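Local coordinates for N5-Carboxyaminoimidazole ribonucleotide synthetase (Staphylococcus aureus subsp. aureus, PDB 3ORQ), which catalyses the ATP-dependent carboxylation of 5-aminoimidazole ribonucleotide with bicarbonate to N5-carboxyaminoimidazole ribonucleotide, a step of purine biosynthesis, at residues I98-Q103 with L296-Q301; Q106-R111 with I248-T253; T113-L118 with T123-F128; L197-G202 with E239-I244. All coordinates share one frame; numbering follows the deposited sequence.

Interaction 1 joins segments whose nearest ends are 193 positions apart, and the other three are nested inside the loop it closes; interactions 3 and 4 both lie within the loop closed by interaction 2, one after the other. Centres of interactions 1 and 2 are about 12 Å apart, as are those of 2 and 4, whereas 1 and 3 stand about 25 Å apart. Interactions 2 and 4 meet on one antiparallel sheet, where strands 191-201 and 252-261 are neighbours. Interactions 2 and 3 meet where helix 103-109 is followed by helix 111-120. Interaction 2 joins a preATP-grasp segment to an ATP-grasp one, while 3 and 4 stay within the ATP-grasp range; ADP lies beside 2 and 3.

Interaction 1 (I98-Q103 with L296-Q301)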
loop_
_atom_site.group_PDB
_atom_site.type_symbol
_atom_site.label_atom_id
_atom_site.label_comp_id
_atom_site.label_asym_id
_atom_site.label_seq_id
_atom_site.Cartn_x
_atom_site.Cartn_y
_atom_site.Cartn_z
ATOM N N ILE A 98 19.293 -10.812 -12.949
ATOM C CA ILE A 98 19.424 -9.528 -12.254
ATOM C C ILE A 98 19.548 -8.429 -13.325
ATOM O O ILE A 98 20.654 -8.004 -13.674
ATOM C CB ILE A 98 20.666 -9.482 -11.327
ATOM C CG1 ILE A 98 20.798 -10.800 -10.506
ATOM C CG2 ILE A 98 20.645 -8.230 -10.362
ATOM C CD1 ILE A 98 21.913 -10.759 -9.405
ATOM N N PRO A 99 18.415 -7.980 -13.855
ATOM C CA PRO A 99 18.442 -7.047 -14.957
ATOM C C PRO A 99 19.143 -5.742 -14.574
ATOM O O PRO A 99 19.619 -5.034 -15.448
ATOM C CB PRO A 99 16.969 -6.801 -15.255
ATOM C CG PRO A 99 16.246 -7.927 -14.641
ATOM C CD PRO A 99 17.042 -8.354 -13.466
ATOM N N GLN A 100 19.202 -5.439 -13.277
ATOM C CA GLN A 100 19.946 -4.264 -12.792
ATOM C C GLN A 100 21.456 -4.332 -13.002
ATOM O O GLN A 100 22.130 -3.285 -13.002
ATOM C CB GLN A 100 19.643 -4.034 -11.301
ATOM C CG GLN A 100 18.317 -3.373 -11.045
ATOM C CD GLN A 100 17.990 -3.364 -9.562
ATOM O OE1 GLN A 100 17.748 -4.418 -8.959
ATOM N NE2 GLN A 100 18.024 -2.176 -8.956
ATOM N N GLY A 101 22.009 -5.534 -13.206
ATOM C CA GLY A 101 23.464 -5.660 -13.527
ATOM C C GLY A 101 24.294 -5.304 -12.305
ATOM O O GLY A 101 23.755 -5.247 -11.180
ATOM N N TYR A 102 25.593 -5.099 -12.483
ATOM C CA TYR A 102 26.491 -4.765 -11.373
ATOM C C TYR A 102 27.180 -3.410 -11.599
ATOM O O TYR A 102 27.818 -2.880 -10.698
ATOM C CB TYR A 102 27.552 -5.864 -11.155
ATOM C CG TYR A 102 28.496 -5.980 -12.330
ATOM C CD1 TYR A 102 28.103 -6.661 -13.494
ATOM C CD2 TYR A 102 29.739 -5.347 -12.321
ATOM C CE1 TYR A 102 28.937 -6.758 -14.594
ATOM C CE2 TYR A 102 30.592 -5.438 -13.433
ATOM C CZ TYR A 102 30.175 -6.144 -14.567
ATOM O OH TYR A 102 30.993 -6.242 -15.675
ATOM N N GLN A 103 27.036 -2.849 -12.785
ATOM C CA GLN A 103 27.743 -1.610 -13.114
ATOM C C GLN A 103 27.282 -0.454 -12.225
ATOM O O GLN A 103 28.099 0.330 -11.743
ATOM C CB GLN A 103 27.559 -1.248 -14.602
ATOM C CG GLN A 103 28.311 0.006 -15.022
ATOM C CD GLN A 103 27.802 0.597 -16.334
ATOM O OE1 GLN A 103 26.620 0.488 -16.642
ATOM N NE2 GLN A 103 28.688 1.266 -17.090
ATOM N N LEU A 296 7.472 -3.373 -11.209
ATOM C CA LEU A 296 7.048 -3.475 -12.604
ATOM C C LEU A 296 8.277 -3.619 -13.498
ATOM O O LEU A 296 8.321 -4.500 -14.357
ATOM C CB LEU A 296 6.208 -2.243 -13.024
ATOM C CG LEU A 296 4.756 -2.173 -12.545
ATOM C CD1 LEU A 296 4.206 -0.832 -12.954
ATOM C CD2 LEU A 296 3.887 -3.370 -13.094
ATOM N N ALA A 297 9.249 -2.747 -13.260
ATOM C CA ALA A 297 10.495 -2.673 -14.032
ATOM C C ALA A 297 11.282 -3.966 -13.966
ATOM O O ALA A 297 11.590 -4.618 -14.952
ATOM C CB ALA A 297 11.340 -1.534 -13.488
ATOM N N VAL A 298 11.562 -4.352 -12.746
ATOM C CA VAL A 298 12.427 -5.475 -12.460
ATOM C C VAL A 298 11.806 -6.787 -12.931
ATOM O O VAL A 298 12.542 -7.726 -13.307
ATOM C CB VAL A 298 12.737 -5.361 -10.945
ATOM C CG1 VAL A 298 12.340 -6.557 -10.104
ATOM C CG2 VAL A 298 14.090 -4.734 -10.723
ATOM N N THR A 299 10.464 -6.878 -12.923
ATOM C CA THR A 299 9.793 -8.103 -13.393
ATOM C C THR A 299 9.535 -8.011 -14.897
ATOM O O THR A 299 8.922 -8.916 -15.494
ATOM C CB THR A 299 8.448 -8.379 -12.649
ATOM O OG1 THR A 299 7.550 -7.250 -12.820
ATOM C CG2 THR A 299 8.698 -8.621 -11.117
ATOM N N GLY A 300 10.011 -6.922 -15.506
ATOM C CA GLY A 300 10.018 -6.792 -16.976
ATOM C C GLY A 300 8.656 -6.398 -17.571
ATOM O O GLY A 300 8.429 -6.646 -18.743
ATOM N N GLN A 301 7.772 -5.789 -16.760
ATOM C CA GLN A 301 6.459 -5.333 -17.239
ATOM C C GLN A 301 6.572 -3.967 -17.912
ATOM O O GLN A 301 7.573 -3.282 -17.766
ATOM C CB GLN A 301 5.462 -5.211 -16.078
ATOM C CG GLN A 301 5.415 -6.432 -15.073
ATOM C CD GLN A 301 4.974 -7.663 -15.727
ATOM O OE1 GLN A 301 3.832 -7.765 -16.171
ATOM N NE2 GLN A 301 5.876 -8.627 -15.837
#
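Pro99 lays its ring against the end of helix 290-298 and overlaps the backbone of Val298, its CG lying 3.9 Å from Val298 O. This is van der Waals contact, since no hydrogen bond crosses between 98-103 and 296-301. The second touch is equally light: the amide oxygen OE1 of Gln100 comes 4.1 Å from Val298 CG2, the two side chains crossing obliquely. The Gln100 chain runs extended beyond CG (chi2 172°), which carries its amide end nearer to Val298 than the direction of its first bond would suggest. OE1 is also hydrogen-bonded to Thr78 OG1, which ties down the amide beside the valine methyl.

Each backbone bends at the contact. Residues Ile98 to Gly101 form a type I beta turn, closed by Gly101 N to Ile98 O at 2.9 Å, with Pro99 and Gln100 at its two central positions. On the other side the helix ends in a Schellman motif: Gly300 has positive phi, and the bonds Gly300 N to Ala297 O and Gln301 N to Leu296 O, the latter 2.8 Å, reach back into the last turn.

Strand 76-79 borders both partners, with Val76 touching Pro99 and Val298 alike. The contact thus sets the loop between helices 86-95 and 103-109 against the C-terminal end of helix 290-298, beside strand 76-79 at one edge of the parallel sheet within this chain.

Interaction 2 (Q106-R111 with I248-T253). With ADP (adenosine-5'-diphosphate), chain D.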
loop_
_atom_site.group_PDB
_atom_site.type_symbol
_atom_site.label_atom_id
_atom_site.label_comp_id
_atom_site.label_asym_id
_atom_site.label_seq_id
_atom_site.Cartn_x
_atom_site.Cartn_y
_atom_site.Cartn_z
ATOM N N GLN A 106 28.782 -1.018 -8.723
ATOM C CA GLN A 106 30.248 -0.874 -8.735
ATOM C C GLN A 106 30.669 0.589 -8.726
ATOM O O GLN A 106 31.539 1.023 -7.972
ATOM C CB GLN A 106 30.837 -1.552 -9.988
ATOM C CG GLN A 106 32.346 -1.290 -10.245
ATOM C CD GLN A 106 32.786 -1.618 -11.695
ATOM O OE1 GLN A 106 32.124 -2.377 -12.421
ATOM N NE2 GLN A 106 33.905 -1.036 -12.112
ATOM N N LEU A 107 30.029 1.338 -9.604
ATOM C CA LEU A 107 30.466 2.649 -9.965
ATOM C C LEU A 107 29.943 3.676 -8.953
ATOM O O LEU A 107 30.657 4.611 -8.598
ATOM C CB LEU A 107 29.971 2.889 -11.371
ATOM C CG LEU A 107 30.388 4.097 -12.155
ATOM C CD1 LEU A 107 30.048 3.868 -13.632
ATOM C CD2 LEU A 107 29.632 5.289 -11.563
ATOM N N LEU A 108 28.721 3.472 -8.443
ATOM C CA LEU A 108 28.156 4.404 -7.471
ATOM C C LEU A 108 28.524 4.163 -6.006
ATOM O O LEU A 108 28.206 4.985 -5.168
ATOM C CB LEU A 108 26.632 4.527 -7.636
ATOM C CG LEU A 108 26.236 4.890 -9.074
ATOM C CD1 LEU A 108 24.740 4.716 -9.285
ATOM C CD2 LEU A 108 26.753 6.282 -9.501
ATOM N N GLN A 109 29.181 3.041 -5.710
ATOM C CA GLN A 109 29.629 2.693 -4.350
ATOM C C GLN A 109 30.673 3.685 -3.893
ATOM O O GLN A 109 30.754 4.061 -2.722
ATOM C CB GLN A 109 30.332 1.339 -4.362
ATOM C CG GLN A 109 29.493 0.175 -3.992
ATOM C CD GLN A 109 30.250 -1.131 -4.114
ATOM O OE1 GLN A 109 29.845 -2.138 -3.524
ATOM N NE2 GLN A 109 31.347 -1.134 -4.889
ATOM N N ASP A 110 31.507 4.065 -4.841
ATOM C CA ASP A 110 32.692 4.838 -4.546
ATOM C C ASP A 110 32.538 6.267 -5.098
ATOM O O ASP A 110 32.445 6.451 -6.304
ATOM C CB ASP A 110 33.890 4.093 -5.124
ATOM C CG ASP A 110 35.092 4.963 -5.306
ATOM O OD1 ASP A 110 35.237 5.969 -4.571
ATOM O OD2 ASP A 110 35.899 4.622 -6.198
ATOM N N ARG A 111 32.496 7.250 -4.194
ATOM C CA ARG A 111 32.360 8.680 -4.525
ATOM C C ARG A 111 33.274 9.187 -5.636
ATOM O O ARG A 111 32.850 9.990 -6.458
ATOM C CB ARG A 111 32.592 9.550 -3.287
ATOM C CG ARG A 111 31.543 9.392 -2.198
ATOM C CD ARG A 111 31.532 10.614 -1.333
ATOM N NE ARG A 111 30.695 10.454 -0.151
ATOM C CZ ARG A 111 29.413 10.787 -0.083
ATOM N NH1 ARG A 111 28.802 11.269 -1.146
ATOM N NH2 ARG A 111 28.737 10.618 1.049
ATOM N N ILE A 248 25.698 4.704 -17.583
ATOM C CA ILE A 248 25.456 3.737 -16.498
ATOM C C ILE A 248 24.142 3.039 -16.748
ATOM O O ILE A 248 23.129 3.691 -17.034
ATOM C CB ILE A 248 25.284 4.417 -15.143
ATOM C CG1 ILE A 248 26.491 5.273 -14.786
ATOM C CG2 ILE A 248 25.053 3.405 -14.060
ATOM C CD1 ILE A 248 26.341 6.014 -13.450
ATOM N N HIS A 249 24.151 1.719 -16.685
ATOM C CA HIS A 249 22.942 0.968 -16.914
ATOM C C HIS A 249 22.060 0.983 -15.659
ATOM O O HIS A 249 22.474 0.514 -14.600
ATOM C CB HIS A 249 23.282 -0.467 -17.287
ATOM C CG HIS A 249 22.078 -1.343 -17.478
ATOM N ND1 HIS A 249 21.188 -1.164 -18.519
ATOM C CD2 HIS A 249 21.611 -2.395 -16.760
ATOM C CE1 HIS A 249 20.238 -2.082 -18.446
ATOM N NE2 HIS A 249 20.470 -2.840 -17.387
ATOM N N PHE A 250 20.846 1.500 -15.795
ATOM C CA PHE A 250 19.822 1.409 -14.747
ATOM C C PHE A 250 18.615 0.612 -15.176
ATOM O O PHE A 250 18.067 0.857 -16.250
ATOM C CB PHE A 250 19.359 2.816 -14.384
ATOM C CG PHE A 250 20.387 3.615 -13.643
ATOM C CD1 PHE A 250 20.704 3.298 -12.305
ATOM C CD2 PHE A 250 21.079 4.636 -14.290
ATOM C CE1 PHE A 250 21.663 4.039 -11.608
ATOM C CE2 PHE A 250 22.049 5.369 -13.611
ATOM C CZ PHE A 250 22.345 5.090 -12.288
ATOM N N ILE A 251 18.192 -0.337 -14.350
ATOM C CA ILE A 251 16.847 -0.914 -14.423
ATOM C C ILE A 251 16.214 -0.769 -13.024
ATOM O O ILE A 251 16.925 -0.733 -12.019
ATOM C CB ILE A 251 16.867 -2.394 -14.838
ATOM C CG1 ILE A 251 17.238 -2.530 -16.333
ATOM C CG2 ILE A 251 15.495 -3.031 -14.578
ATOM C CD1 ILE A 251 16.315 -1.760 -17.270
ATOM N N GLY A 252 14.886 -0.628 -12.986
ATOM C CA GLY A 252 14.140 -0.334 -11.768
ATOM C C GLY A 252 14.254 1.153 -11.387
ATOM O O GLY A 252 14.617 2.004 -12.196
ATOM N N THR A 253 13.982 1.469 -10.134
ATOM C CA THR A 253 13.993 2.859 -9.704
ATOM C C THR A 253 15.388 3.301 -9.278
ATOM O O THR A 253 16.102 2.560 -8.582
ATOM C CB THR A 253 12.953 3.041 -8.575
ATOM O OG1 THR A 253 11.659 2.876 -9.176
ATOM C CG2 THR A 253 13.041 4.431 -7.896
HETATM P PB ADP D . 25.211 11.638 1.936
HETATM O O1B ADP D . 25.609 10.749 0.787
HETATM O O2B ADP D . 23.780 12.087 2.044
HETATM O O3B ADP D . 25.769 11.136 3.239
HETATM P PA ADP D . 25.839 14.020 0.513
HETATM O O1A ADP D . 27.131 14.063 -0.263
HETATM O O2A ADP D . 24.561 13.713 -0.225
HETATM O O3A ADP D . 26.026 13.015 1.767
HETATM O "O5'" ADP D . 25.609 15.400 1.301
HETATM C "C5'" ADP D . 24.617 15.529 2.304
HETATM C "C4'" ADP D . 24.224 16.991 2.416
HETATM O "O4'" ADP D . 25.376 17.816 2.735
HETATM C "C3'" ADP D . 23.648 17.556 1.114
HETATM O "O3'" ADP D . 22.238 17.356 0.964
HETATM C "C2'" ADP D . 23.987 19.034 1.229
HETATM O "O2'" ADP D . 22.941 19.734 1.878
HETATM C "C1'" ADP D . 25.265 19.079 2.060
HETATM N N9 ADP D . 26.348 19.169 1.056
HETATM C C8 ADP D . 27.035 18.120 0.556
HETATM N N7 ADP D . 27.936 18.512 -0.379
HETATM C C5 ADP D . 27.823 19.862 -0.456
HETATM C C6 ADP D . 28.502 20.926 -1.242
HETATM N N6 ADP D . 29.474 20.581 -2.129
HETATM N N1 ADP D . 28.089 22.200 -1.045
HETATM C C2 ADP D . 27.108 22.523 -0.168
HETATM N N3 ADP D . 26.446 21.609 0.582
HETATM C C4 ADP D . 26.769 20.291 0.475
#
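Ile248 meets two leucines of helix 103-109 at once. Its CD1 lies 3.9 Å from Leu107 CD2 and 4.0 Å from Leu108 CD2, while CG1 approaches Leu107 CD1 at 4.0 Å. The two leucines reach it by different routes: Leu107 has CG anti to the backbone N (chi1 -172°), whereas Leu108 has CG anti to the carbonyl carbon (chi1 -54°). Next comes His249, whose NE2 is hydrogen-bonded to Pro99 O, in the loop before helix 103-109. Phe250 then presents the edge of its ring to Leu108, whose CD1 sits near the ring plane, 3.9 Å from CZ; the two side chains arrive from opposite directions. Beyond it, Gly252 and Thr253 begin strand 252-261, and Thr253 OG1 is hydrogen-bonded to Thr200 OG1 on the adjacent strand.

Past the leucines, the first segment ends at the nucleotide. Arg111 NH2 donates to O1B of ADP over 3.1 Å with an N-H...O angle of 159°, the oxygen lying at the guanidinium edge near its plane. A hydrophobic seam between the preATP-grasp and ATP-grasp regions, leading to an arginine on the terminal phosphate of ADP, places this contact beside the nucleotide site of an ATP-grasp enzyme.

Interaction 3 (T113-L118 with T123-F128); sequences TEKETL and TKVVPF
Lys115 sets its CB over one face of the Phe128 ring, and the two side chains slide past each other in opposite directions. CB stands 3.6 Å from the ring centroid and just 4° off the ring normal, a well-centred CH-pi contact. Farther along, Lys115 CD touches Phe128 CB at 3.7 Å. The bend at its last torsion turns NZ away from this line; it lies 4.1 Å from Val126 CG1 and forms a salt bridge with Glu186, an ATP-binding residue.

At the other end, Leu118 O accepts a hydrogen bond from Thr123 N at 3.1 Å, with an N-H...O angle of 158°, the donor tilted 27° from the carbonyl plane; Thr123 OG1 adds a weak bond to the same oxygen.

The returning chain thus folds back along helix 111-120. Val126 packs on strand 183-187, while Leu118 and Thr123 lie against helix 234-245 and strand 266-272.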
loop_
_atom_site.group_PDB
_atom_site.type_symbol
_atom_site.label_atom_id
_atom_site.label_comp_id
_atom_site.label_asym_id
_atom_site.label_seq_id
_atom_site.Cartn_x
_atom_site.Cartn_y
_atom_site.Cartn_z
ATOM N N THR A 113 34.611 7.394 -8.139
ATOM C CA THR A 113 34.178 6.784 -9.401
ATOM C C THR A 113 32.862 7.410 -9.845
ATOM O O THR A 113 32.643 7.647 -11.031
ATOM C CB THR A 113 34.130 5.245 -9.276
ATOM O OG1 THR A 113 35.459 4.782 -8.991
ATOM C CG2 THR A 113 33.688 4.604 -10.553
ATOM N N GLU A 114 32.025 7.736 -8.869
ATOM C CA GLU A 114 30.745 8.393 -9.110
ATOM C C GLU A 114 30.931 9.781 -9.721
ATOM O O GLU A 114 30.265 10.133 -10.703
ATOM C CB GLU A 114 29.964 8.502 -7.813
ATOM C CG GLU A 114 28.665 9.286 -7.900
ATOM C CD GLU A 114 27.799 9.110 -6.654
ATOM O OE1 GLU A 114 28.338 9.081 -5.526
ATOM O OE2 GLU A 114 26.567 8.993 -6.795
ATOM N N LYS A 115 31.833 10.568 -9.133
ATOM C CA LYS A 115 32.131 11.902 -9.641
ATOM C C LYS A 115 32.755 11.839 -11.026
ATOM O O LYS A 115 32.311 12.558 -11.913
ATOM C CB LYS A 115 32.976 12.728 -8.662
ATOM C CG LYS A 115 32.171 13.271 -7.486
ATOM C CD LYS A 115 33.064 13.779 -6.359
ATOM C CE LYS A 115 32.263 13.885 -5.043
ATOM N NZ LYS A 115 31.055 14.739 -5.216
ATOM N N GLU A 116 33.734 10.960 -11.217
ATOM C CA GLU A 116 34.402 10.810 -12.513
ATOM C C GLU A 116 33.383 10.509 -13.601
ATOM O O GLU A 116 33.357 11.172 -14.644
ATOM C CB GLU A 116 35.439 9.690 -12.470
ATOM C CG GLU A 116 36.768 10.059 -11.809
ATOM C CD GLU A 116 37.730 8.871 -11.700
ATOM O OE1 GLU A 116 37.270 7.708 -11.822
ATOM O OE2 GLU A 116 38.946 9.097 -11.483
ATOM N N THR A 117 32.507 9.533 -13.324
ATOM C CA THR A 117 31.525 9.102 -14.302
ATOM C C THR A 117 30.611 10.255 -14.701
ATOM O O THR A 117 30.336 10.466 -15.896
ATOM C CB THR A 117 30.666 7.936 -13.770
ATOM O OG1 THR A 117 31.519 6.845 -13.418
ATOM C CG2 THR A 117 29.675 7.477 -14.826
ATOM N N LEU A 118 30.150 11.000 -13.702
ATOM C CA LEU A 118 29.257 12.122 -13.962
ATOM C C LEU A 118 29.919 13.168 -14.882
ATOM O O LEU A 118 29.344 13.581 -15.898
ATOM C CB LEU A 118 28.799 12.742 -12.641
ATOM C CG LEU A 118 27.962 11.911 -11.662
ATOM C CD1 LEU A 118 27.676 12.690 -10.340
ATOM C CD2 LEU A 118 26.665 11.440 -12.325
ATOM N N THR A 123 27.753 15.699 -17.459
ATOM C CA THR A 123 26.811 16.365 -16.551
ATOM C C THR A 123 27.510 17.524 -15.800
ATOM O O THR A 123 28.731 17.617 -15.783
ATOM C CB THR A 123 26.248 15.408 -15.518
ATOM O OG1 THR A 123 27.276 15.120 -14.580
ATOM C CG2 THR A 123 25.791 14.112 -16.146
ATOM N N LYS A 124 26.733 18.395 -15.165
ATOM C CA LYS A 124 27.328 19.479 -14.387
ATOM C C LYS A 124 27.646 18.998 -12.955
ATOM O O LYS A 124 26.771 18.953 -12.088
ATOM C CB LYS A 124 26.408 20.724 -14.403
ATOM C CG LYS A 124 26.939 21.968 -13.631
ATOM C CD LYS A 124 28.057 22.737 -14.338
ATOM C CE LYS A 124 28.595 23.856 -13.440
ATOM N NZ LYS A 124 29.878 24.487 -13.898
ATOM N N VAL A 125 28.896 18.625 -12.725
ATOM C CA VAL A 125 29.359 18.172 -11.412
ATOM C C VAL A 125 30.046 19.313 -10.636
ATOM O O VAL A 125 30.609 20.225 -11.225
ATOM C CB VAL A 125 30.356 16.982 -11.567
ATOM C CG1 VAL A 125 31.022 16.626 -10.248
ATOM C CG2 VAL A 125 29.646 15.771 -12.091
ATOM N N VAL A 126 29.999 19.248 -9.308
ATOM C CA VAL A 126 30.764 20.155 -8.476
ATOM C C VAL A 126 32.236 19.816 -8.636
ATOM O O VAL A 126 32.612 18.647 -8.543
ATOM C CB VAL A 126 30.348 20.065 -6.994
ATOM C CG1 VAL A 126 30.445 18.642 -6.487
ATOM C CG2 VAL A 126 31.199 20.984 -6.131
ATOM N N PRO A 127 33.081 20.839 -8.898
ATOM C CA PRO A 127 34.505 20.580 -9.116
ATOM C C PRO A 127 35.086 19.776 -7.961
ATOM O O PRO A 127 34.791 20.058 -6.786
ATOM C CB PRO A 127 35.110 21.989 -9.198
ATOM C CG PRO A 127 33.975 22.833 -9.781
ATOM C CD PRO A 127 32.690 22.222 -9.243
ATOM N N PHE A 128 35.906 18.780 -8.285
ATOM C CA PHE A 128 36.252 17.767 -7.283
ATOM C C PHE A 128 37.652 17.278 -7.516
ATOM O O PHE A 128 38.137 17.332 -8.647
ATOM C CB PHE A 128 35.263 16.555 -7.360
ATOM C CG PHE A 128 35.462 15.688 -8.593
ATOM C CD1 PHE A 128 34.737 15.933 -9.757
ATOM C CD2 PHE A 128 36.403 14.662 -8.594
ATOM C CE1 PHE A 128 34.939 15.152 -10.898
ATOM C CE2 PHE A 128 36.637 13.898 -9.723
ATOM C CZ PHE A 128 35.901 14.134 -10.883
#

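Interaction 4 (L197-G202 with E239-I244)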
loop_
_atom_site.group_PDB
_atom_site.type_symbol
_atom_site.label_atom_id
_atom_site.label_comp_id
_atom_site.label_asym_id
_atom_site.label_seq_id
_atom_site.Cartn_x
_atom_site.Cartn_y
_atom_site.Cartn_z
ATOM N N LEU A 197 15.220 13.821 -8.470
ATOM C CA LEU A 197 14.373 13.317 -9.526
ATOM C C LEU A 197 14.417 11.795 -9.412
ATOM O O LEU A 197 15.466 11.159 -9.542
ATOM C CB LEU A 197 14.915 13.759 -10.877
ATOM C CG LEU A 197 13.988 13.534 -12.067
ATOM C CD1 LEU A 197 12.683 14.315 -11.924
ATOM C CD2 LEU A 197 14.697 13.901 -13.350
ATOM N N THR A 198 13.280 11.208 -9.084
ATOM C CA THR A 198 13.180 9.750 -8.995
ATOM C C THR A 198 12.717 9.209 -10.370
ATOM O O THR A 198 11.856 9.807 -11.009
ATOM C CB THR A 198 12.284 9.391 -7.851
ATOM O OG1 THR A 198 12.945 9.793 -6.628
ATOM C CG2 THR A 198 11.978 7.865 -7.852
ATOM N N VAL A 199 13.325 8.117 -10.827
ATOM C CA VAL A 199 13.167 7.646 -12.191
ATOM C C VAL A 199 13.028 6.137 -12.187
ATOM O O VAL A 199 13.554 5.452 -11.294
ATOM C CB VAL A 199 14.437 8.003 -13.083
ATOM C CG1 VAL A 199 14.259 7.574 -14.534
ATOM C CG2 VAL A 199 14.810 9.474 -13.009
ATOM N N THR A 200 12.325 5.601 -13.184
ATOM C CA THR A 200 12.290 4.144 -13.296
ATOM C C THR A 200 12.573 3.766 -14.725
ATOM O O THR A 200 11.993 4.324 -15.656
ATOM C CB THR A 200 10.920 3.519 -12.864
ATOM O OG1 THR A 200 10.584 3.921 -11.522
ATOM C CG2 THR A 200 11.044 1.969 -12.882
ATOM N N ARG A 201 13.436 2.791 -14.905
ATOM C CA ARG A 201 13.789 2.342 -16.260
ATOM C C ARG A 201 13.461 0.880 -16.342
ATOM O O ARG A 201 13.734 0.138 -15.399
ATOM C CB ARG A 201 15.282 2.548 -16.520
ATOM C CG ARG A 201 15.542 3.569 -17.611
ATOM C CD ARG A 201 17.021 3.549 -18.034
ATOM N NE ARG A 201 17.130 3.109 -19.402
ATOM C CZ ARG A 201 17.689 1.985 -19.817
ATOM N NH1 ARG A 201 18.252 1.127 -18.965
ATOM N NH2 ARG A 201 17.673 1.725 -21.126
ATOM N N GLY A 202 12.847 0.458 -17.425
ATOM C CA GLY A 202 12.433 -0.934 -17.507
ATOM C C GLY A 202 12.789 -1.552 -18.844
ATOM O O GLY A 202 13.662 -1.076 -19.570
ATOM N N GLU A 239 17.418 16.451 -18.566
ATOM C CA GLU A 239 18.551 16.489 -19.494
ATOM C C GLU A 239 19.747 15.820 -18.844
ATOM O O GLU A 239 20.469 15.084 -19.505
ATOM C CB GLU A 239 18.899 17.931 -19.913
ATOM C CG GLU A 239 17.872 18.607 -20.851
ATOM C CD GLU A 239 18.069 20.159 -21.015
ATOM O OE1 GLU A 239 18.841 20.787 -20.257
ATOM O OE2 GLU A 239 17.426 20.758 -21.901
ATOM N N GLN A 240 19.969 16.082 -17.549
ATOM C CA GLN A 240 21.095 15.478 -16.885
ATOM C C GLN A 240 20.909 13.965 -16.782
ATOM O O GLN A 240 21.861 13.210 -16.975
ATOM C CB GLN A 240 21.329 16.104 -15.520
ATOM C CG GLN A 240 21.499 17.604 -15.569
ATOM C CD GLN A 240 22.785 18.008 -16.300
ATOM O OE1 GLN A 240 23.882 17.686 -15.844
ATOM N NE2 GLN A 240 22.644 18.689 -17.457
ATOM N N VAL A 241 19.689 13.517 -16.478
ATOM C CA VAL A 241 19.412 12.081 -16.398
ATOM C C VAL A 241 19.671 11.381 -17.722
ATOM O O VAL A 241 20.353 10.349 -17.779
ATOM C CB VAL A 241 17.982 11.789 -15.908
ATOM C CG1 VAL A 241 17.729 10.322 -15.952
ATOM C CG2 VAL A 241 17.802 12.289 -14.450
ATOM N N ASN A 242 19.152 11.959 -18.799
ATOM C CA ASN A 242 19.451 11.444 -20.122
ATOM C C ASN A 242 20.930 11.311 -20.400
ATOM O O ASN A 242 21.333 10.355 -21.043
ATOM C CB ASN A 242 18.773 12.256 -21.198
ATOM C CG ASN A 242 17.256 12.217 -21.085
ATOM O OD1 ASN A 242 16.646 11.224 -20.598
ATOM N ND2 ASN A 242 16.626 13.296 -21.540
ATOM N N LYS A 243 21.756 12.225 -19.892
ATOM C CA LYS A 243 23.210 12.061 -20.039
ATOM C C LYS A 243 23.688 10.887 -19.199
ATOM O O LYS A 243 24.472 10.051 -19.666
ATOM C CB LYS A 243 23.961 13.329 -19.641
ATOM C CG LYS A 243 23.971 14.424 -20.718
ATOM C CD LYS A 243 24.355 15.775 -20.104
ATOM C CE LYS A 243 24.486 16.867 -21.180
ATOM N NZ LYS A 243 23.194 17.439 -21.670
ATOM N N ILE A 244 23.187 10.798 -17.965
ATOM C CA ILE A 244 23.679 9.794 -17.027
ATOM C C ILE A 244 23.401 8.385 -17.515
ATOM O O ILE A 244 24.202 7.471 -17.311
ATOM C CB ILE A 244 23.034 9.984 -15.640
ATOM C CG1 ILE A 244 23.426 11.336 -15.059
ATOM C CG2 ILE A 244 23.353 8.807 -14.717
ATOM C CD1 ILE A 244 22.767 11.657 -13.703
#
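Leu197 and Val241 make the tighter half of this contact: Leu197 CD2 comes to 3.7 Å from Val241 CG2, the side chains crossing at a slant. Leu197 has CG anti to the backbone N (chi1 -169°), which brings CD2 up against Val241. Looser is the second pair, Val199 CG2 to Val241 CG1 at 4.2 Å, so the two methyls of one valine are divided between residues two apart on the strand. Leu197 and Val199 both direct their side chains at the helix, as alternate residues of a strand do. All three touching residues are buried, yet only 103 Å² is covered between the segments, evidence of a narrow contact made by one helical residue.

On the solvent side of the helix, Glu239 and Asn242 are exposed and make no contact with 197-202. The buried Gln240 instead packs on strands 252-261 and 266-272, and its OE1 accepts a hydrogen bond from Lys124 N. Additional packing on the inner side comes from the sheet itself: Val256 touches Val241, and Phe209 touches Leu197 and Val199. Here helix 234-245 packs on one face of the antiparallel sheet that contains 191-201, 207-218 and 252-261, as in the alpha+beta fold of the ATP-grasp domain.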